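Long-range contact in luciferase-like monooxygenase (Streptomyces bottropensis, PDB 4US5), which probably acts as a flavin-utilising monooxygenase, incorporating an oxygen atom from molecular oxygen into its substrate: residues Val227-Val239 / Ile316-Leu329. Numbering follows the deposited sequence. Where two conformers were deposited one is given.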
loop_
_atom_site.group_PDB
_atom_site.type_symbol
_atom_site.label_atom_id
_atom_site.label_comp_id
_atom_site.label_asym_id
_atom_site.label_seq_id
_atom_site.Cartn_x
_atom_site.Cartn_y
_atom_site.Cartn_z
ATOM N N VAL B 227 21.857 -7.241 14.752
ATOM C CA VAL B 227 22.223 -8.217 15.747
ATOM C C VAL B 227 22.173 -9.596 15.136
ATOM O O VAL B 227 21.241 -9.924 14.396
ATOM C CB VAL B 227 21.276 -8.187 16.953
ATOM C CG1 VAL B 227 21.691 -9.197 18.015
ATOM C CG2 VAL B 227 21.182 -6.786 17.524
ATOM N N CYS B 228 23.183 -10.394 15.449
ATOM C CA CYS B 228 23.227 -11.789 15.066
ATOM C C CYS B 228 23.480 -12.619 16.322
ATOM O O CYS B 228 24.614 -12.696 16.826
ATOM C CB CYS B 228 24.346 -11.977 14.036
ATOM S SG CYS B 228 24.480 -13.644 13.398
ATOM N N CYS B 229 22.398 -13.164 16.884
ATOM C CA CYS B 229 22.434 -13.863 18.163
ATOM C C CYS B 229 22.157 -15.370 17.967
ATOM O O CYS B 229 21.302 -15.769 17.159
ATOM C CB CYS B 229 21.433 -13.253 19.123
ATOM S SG CYS B 229 21.417 -14.011 20.759
ATOM N N ALA B 230 22.924 -16.209 18.655
ATOM C CA ALA B 230 22.682 -17.658 18.656
ATOM C C ALA B 230 23.064 -18.167 20.037
ATOM O O ALA B 230 23.529 -17.399 20.861
ATOM C CB ALA B 230 23.497 -18.350 17.614
ATOM N N GLU B 231 22.788 -19.440 20.297
ATOM C CA GLU B 231 22.893 -19.955 21.663
ATOM C C GLU B 231 24.312 -19.814 22.207
ATOM O O GLU B 231 24.481 -19.610 23.379
ATOM C CB GLU B 231 22.403 -21.390 21.730
ATOM C CG GLU B 231 22.216 -21.896 23.158
ATOM C CD GLU B 231 20.998 -21.278 23.873
ATOM O OE1 GLU B 231 19.856 -21.690 23.529
ATOM O OE2 GLU B 231 21.170 -20.400 24.784
ATOM N N THR B 232 25.306 -19.934 21.338
ATOM C CA THR B 232 26.737 -19.861 21.751
ATOM C C THR B 232 27.449 -18.895 20.828
ATOM O O THR B 232 26.978 -18.650 19.713
ATOM C CB THR B 232 27.435 -21.242 21.610
ATOM O OG1 THR B 232 27.398 -21.655 20.246
ATOM C CG2 THR B 232 26.776 -22.304 22.488
ATOM N N ASP B 233 28.577 -18.347 21.281
ATOM C CA ASP B 233 29.385 -17.461 20.472
ATOM C C ASP B 233 29.808 -18.122 19.164
ATOM O O ASP B 233 29.822 -17.476 18.129
ATOM C CB ASP B 233 30.640 -16.960 21.249
ATOM C CG ASP B 233 30.306 -15.915 22.391
ATOM O OD1 ASP B 233 29.440 -15.006 22.212
ATOM O OD2 ASP B 233 30.967 -15.989 23.473
ATOM N N ALA B 234 30.140 -19.419 19.209
ATOM C CA ALA B 234 30.586 -20.118 18.011
ATOM C C ALA B 234 29.444 -20.203 16.981
ATOM O O ALA B 234 29.673 -20.054 15.792
ATOM C CB ALA B 234 31.069 -21.527 18.340
ATOM N N GLU B 235 28.252 -20.546 17.433
ATOM C CA GLU B 235 27.121 -20.645 16.509
ATOM C C GLU B 235 26.788 -19.224 15.960
ATOM O O GLU B 235 26.496 -19.062 14.785
ATOM C CB GLU B 235 25.909 -21.275 17.170
ATOM C CG GLU B 235 24.726 -21.485 16.207
ATOM C CD GLU B 235 25.051 -22.320 14.945
ATOM O OE1 GLU B 235 25.984 -23.158 14.937
ATOM O OE2 GLU B 235 24.303 -22.177 13.963
ATOM N N ALA B 236 26.858 -18.223 16.818
ATOM C CA ALA B 236 26.619 -16.830 16.359
ATOM C C ALA B 236 27.606 -16.468 15.275
ATOM O O ALA B 236 27.232 -15.816 14.281
ATOM C CB ALA B 236 26.725 -15.848 17.506
ATOM N N GLN B 237 28.891 -16.844 15.445
ATOM C CA GLN B 237 29.904 -16.485 14.430
ATOM C C GLN B 237 29.631 -17.162 13.110
ATOM O O GLN B 237 29.838 -16.578 12.051
ATOM C CB GLN B 237 31.325 -16.840 14.898
ATOM C CG GLN B 237 31.867 -15.883 15.958
ATOM C CD GLN B 237 31.958 -14.456 15.466
ATOM O OE1 GLN B 237 32.385 -14.195 14.334
ATOM N NE2 GLN B 237 31.558 -13.537 16.293
ATOM N N ARG B 238 29.156 -18.401 13.161
ATOM C CA ARG B 238 28.789 -19.122 11.956
ATOM C C ARG B 238 27.646 -18.376 11.206
ATOM O O ARG B 238 27.746 -18.123 10.002
ATOM C CB ARG B 238 28.341 -20.537 12.280
ATOM C CG ARG B 238 27.772 -21.319 11.099
ATOM C CD ARG B 238 27.173 -22.664 11.509
ATOM N NE ARG B 238 26.334 -23.174 10.411
ATOM C CZ ARG B 238 25.051 -22.888 10.209
ATOM N NH1 ARG B 238 24.345 -22.197 11.092
ATOM N NH2 ARG B 238 24.444 -23.379 9.138
ATOM N N VAL B 239 26.595 -18.038 11.931
ATOM C CA VAL B 239 25.432 -17.318 11.320
ATOM C C VAL B 239 25.897 -15.928 10.754
ATOM O O VAL B 239 25.468 -15.502 9.673
ATOM C CB VAL B 239 24.266 -17.174 12.333
ATOM C CG1 VAL B 239 23.102 -16.395 11.713
ATOM C CG2 VAL B 239 23.791 -18.543 12.792
ATOM N N ILE B 316 20.519 -12.415 7.930
ATOM C CA ILE B 316 20.721 -13.816 8.233
ATOM C C ILE B 316 20.138 -14.638 7.077
ATOM O O ILE B 316 19.019 -14.384 6.617
ATOM C CB ILE B 316 20.061 -14.184 9.579
ATOM C CG1 ILE B 316 20.826 -13.513 10.739
ATOM C CG2 ILE B 316 20.018 -15.673 9.778
ATOM C CD1 ILE B 316 20.180 -13.644 12.112
ATOM N N HIS B 317 20.905 -15.610 6.607
ATOM C CA HIS B 317 20.530 -16.354 5.407
ATOM C C HIS B 317 19.300 -17.238 5.657
ATOM O O HIS B 317 18.384 -17.295 4.834
ATOM C CB HIS B 317 21.688 -17.224 4.932
ATOM C CG HIS B 317 21.330 -18.123 3.795
ATOM N ND1 HIS B 317 20.937 -19.424 3.980
ATOM C CD2 HIS B 317 21.255 -17.890 2.458
ATOM C CE1 HIS B 317 20.633 -19.964 2.811
ATOM N NE2 HIS B 317 20.835 -19.058 1.867
ATOM N N ASP B 318 19.308 -17.971 6.766
ATOM C CA ASP B 318 18.333 -19.017 7.023
ATOM C C ASP B 318 17.292 -18.569 7.995
ATOM O O ASP B 318 17.599 -18.233 9.107
ATOM C CB ASP B 318 19.078 -20.282 7.536
ATOM C CG ASP B 318 18.203 -21.556 7.524
ATOM O OD1 ASP B 318 17.019 -21.560 7.935
ATOM O OD2 ASP B 318 18.728 -22.570 7.024
ATOM N N GLN B 319 16.028 -18.609 7.566
ATOM C CA GLN B 319 14.917 -18.228 8.406
ATOM C C GLN B 319 14.922 -18.897 9.776
ATOM O O GLN B 319 14.529 -18.278 10.759
ATOM C CB GLN B 319 13.605 -18.483 7.666
ATOM C CG GLN B 319 12.344 -18.163 8.433
ATOM C CD GLN B 319 12.024 -16.684 8.548
ATOM O OE1 GLN B 319 12.890 -15.840 8.434
ATOM N NE2 GLN B 319 10.778 -16.388 8.873
ATOM N N ARG B 320 15.346 -20.161 9.855
ATOM C CA ARG B 320 15.339 -20.852 11.144
ATOM C C ARG B 320 16.377 -20.232 12.096
ATOM O O ARG B 320 16.126 -20.088 13.299
ATOM C CB ARG B 320 15.643 -22.359 10.974
ATOM C CG ARG B 320 14.628 -23.122 10.112
ATOM C CD ARG B 320 15.143 -24.436 9.545
ATOM N NE ARG B 320 16.073 -24.238 8.439
ATOM C CZ ARG B 320 16.613 -25.212 7.693
ATOM N NH1 ARG B 320 16.304 -26.481 7.920
ATOM N NH2 ARG B 320 17.456 -24.909 6.727
ATOM N N ASP B 321 17.527 -19.883 11.560
ATOM C CA ASP B 321 18.544 -19.169 12.322
ATOM C C ASP B 321 18.030 -17.768 12.727
ATOM O O ASP B 321 18.321 -17.265 13.814
ATOM C CB ASP B 321 19.836 -19.028 11.511
ATOM C CG ASP B 321 20.574 -20.350 11.342
ATOM O OD1 ASP B 321 20.281 -21.297 12.122
ATOM O OD2 ASP B 321 21.427 -20.412 10.441
ATOM N N ARG B 322 17.326 -17.122 11.821
ATOM C CA ARG B 322 16.861 -15.785 12.065
ATOM C C ARG B 322 15.820 -15.727 13.172
ATOM O O ARG B 322 15.903 -14.908 14.071
ATOM C CB ARG B 322 16.289 -15.204 10.790
ATOM C CG ARG B 322 15.998 -13.724 10.902
ATOM C CD ARG B 322 15.149 -13.229 9.742
ATOM N NE ARG B 322 15.285 -11.791 9.623
ATOM C CZ ARG B 322 14.539 -11.036 8.809
ATOM N NH1 ARG B 322 13.605 -11.577 8.054
ATOM N NH2 ARG B 322 14.763 -9.736 8.754
ATOM N N LEU B 323 14.797 -16.581 13.084
ATOM C CA LEU B 323 13.790 -16.642 14.109
ATOM C C LEU B 323 14.401 -16.948 15.484
ATOM O O LEU B 323 14.051 -16.309 16.481
ATOM C CB LEU B 323 12.708 -17.681 13.758
ATOM C CG LEU B 323 11.881 -17.352 12.531
ATOM C CD1 LEU B 323 10.932 -18.467 12.196
ATOM C CD2 LEU B 323 11.119 -16.046 12.681
ATOM N N ARG B 324 15.378 -17.844 15.496
ATOM C CA ARG B 324 16.116 -18.162 16.726
ATOM C C ARG B 324 16.752 -16.922 17.342
ATOM O O ARG B 324 16.679 -16.718 18.563
ATOM C CB ARG B 324 17.204 -19.264 16.526
ATOM C CG ARG B 324 16.690 -20.682 16.793
ATOM C CD ARG B 324 17.751 -21.767 16.795
ATOM N NE ARG B 324 18.344 -21.950 15.485
ATOM C CZ ARG B 324 17.877 -22.786 14.553
ATOM N NH1 ARG B 324 16.822 -23.561 14.798
ATOM N NH2 ARG B 324 18.499 -22.881 13.390
ATOM N N SER B 325 17.411 -16.134 16.505
ATOM C CA SER B 325 18.069 -14.908 16.964
ATOM C C SER B 325 17.092 -13.999 17.679
ATOM O O SER B 325 17.339 -13.567 18.814
ATOM C CB SER B 325 18.791 -14.204 15.788
ATOM O OG SER B 325 19.512 -13.050 16.240
ATOM N N TYR B 326 15.908 -13.769 17.082
ATOM C CA TYR B 326 14.939 -12.922 17.688
ATOM C C TYR B 326 14.297 -13.511 18.949
ATOM O O TYR B 326 13.935 -12.775 19.853
ATOM C CB TYR B 326 13.855 -12.479 16.644
ATOM C CG TYR B 326 14.356 -11.442 15.681
ATOM C CD1 TYR B 326 14.972 -11.804 14.503
ATOM C CD2 TYR B 326 14.196 -10.073 15.934
ATOM C CE1 TYR B 326 15.448 -10.848 13.599
ATOM C CE2 TYR B 326 14.679 -9.118 15.032
ATOM C CZ TYR B 326 15.303 -9.516 13.877
ATOM O OH TYR B 326 15.732 -8.547 12.942
ATOM N N ARG B 327 14.101 -14.838 18.969
ATOM C CA ARG B 327 13.601 -15.537 20.154
ATOM C C ARG B 327 14.576 -15.407 21.323
ATOM O O ARG B 327 14.190 -15.079 22.423
ATOM C CB ARG B 327 13.434 -17.023 19.861
ATOM C CG ARG B 327 12.158 -17.366 19.190
ATOM C CD ARG B 327 11.774 -18.815 19.529
ATOM N NE ARG B 327 10.828 -19.323 18.577
ATOM C CZ ARG B 327 9.512 -19.254 18.744
ATOM N NH1 ARG B 327 9.006 -18.706 19.846
ATOM N NH2 ARG B 327 8.696 -19.737 17.802
ATOM N N LEU B 328 15.835 -15.636 21.047
ATOM C CA LEU B 328 16.882 -15.559 22.096
ATOM C C LEU B 328 17.020 -14.153 22.636
ATOM O O LEU B 328 17.162 -13.946 23.854
ATOM C CB LEU B 328 18.219 -16.045 21.555
ATOM C CG LEU B 328 18.344 -17.511 21.229
ATOM C CD1 LEU B 328 19.628 -17.753 20.463
ATOM C CD2 LEU B 328 18.271 -18.389 22.495
ATOM N N LEU B 329 16.882 -13.148 21.758
ATOM C CA LEU B 329 16.919 -11.764 22.204
ATOM C C LEU B 329 15.740 -11.381 23.119
ATOM O O LEU B 329 15.918 -10.672 24.108
ATOM C CB LEU B 329 16.960 -10.788 21.001
ATOM C CG LEU B 329 18.262 -10.660 20.257
ATOM C CD1 LEU B 329 18.051 -9.894 18.936
ATOM C CD2 LEU B 329 19.273 -9.954 21.147
HETATM O O HOH W 1 18.597 -10.709 15.208
HETATM O O HOH W 2 20.720 -17.707 15.233
HETATM O O HOH W 3 23.442 -16.514 8.083
#
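C229 and S325 bring the backbones to 4.6 Å between their CA atoms, where strand 227-229 passes helix 319-329 almost perpendicularly, at 93° and 7.5 Å between axes. With its OG anti to the backbone N (chi1 -176°), S325 presents that hydroxyl to the strand and accepts the amide of C229, N to OG 3.0 Å. A water links the same OG to the V227 carbonyl, and another joins the C229 and D321 carbonyls, so the strand end is tied to the helix by polar links between buried residues. Beside them the packing is apolar: V227 CG1 meets L329 CD1 tip to tip at 3.8 Å, C229 SG lies against L328 CB, and L328 CD1 touches the A230 backbone. Farther along, V239 sets CG1 on I316 CG2 at 3.7 Å, in the loop leading into the helix, and CG2 against the D321 carboxylate in its first turn. D321 OD1 takes R324 NH2 at 2.7 Å, near the guanidinium plane, whereas OD2 receives only a weak bond from R238 NH1 at 3.5 Å, the two flat groups being 84° apart. R238 also pairs with E235 and, through NE, with D262. Replacing D321 with an alanine would probably leave R324 without its carboxylate mate and remove the charged link between the helices. These segments join the end of strand 221-229 and the start of helix 233-251 to the last helix, 319-332, of the TIM barrel of the bacterial luciferase family: strand 221-229 pairs in parallel with strand 309-313, and helix 319-332 packs outside the barrel wall.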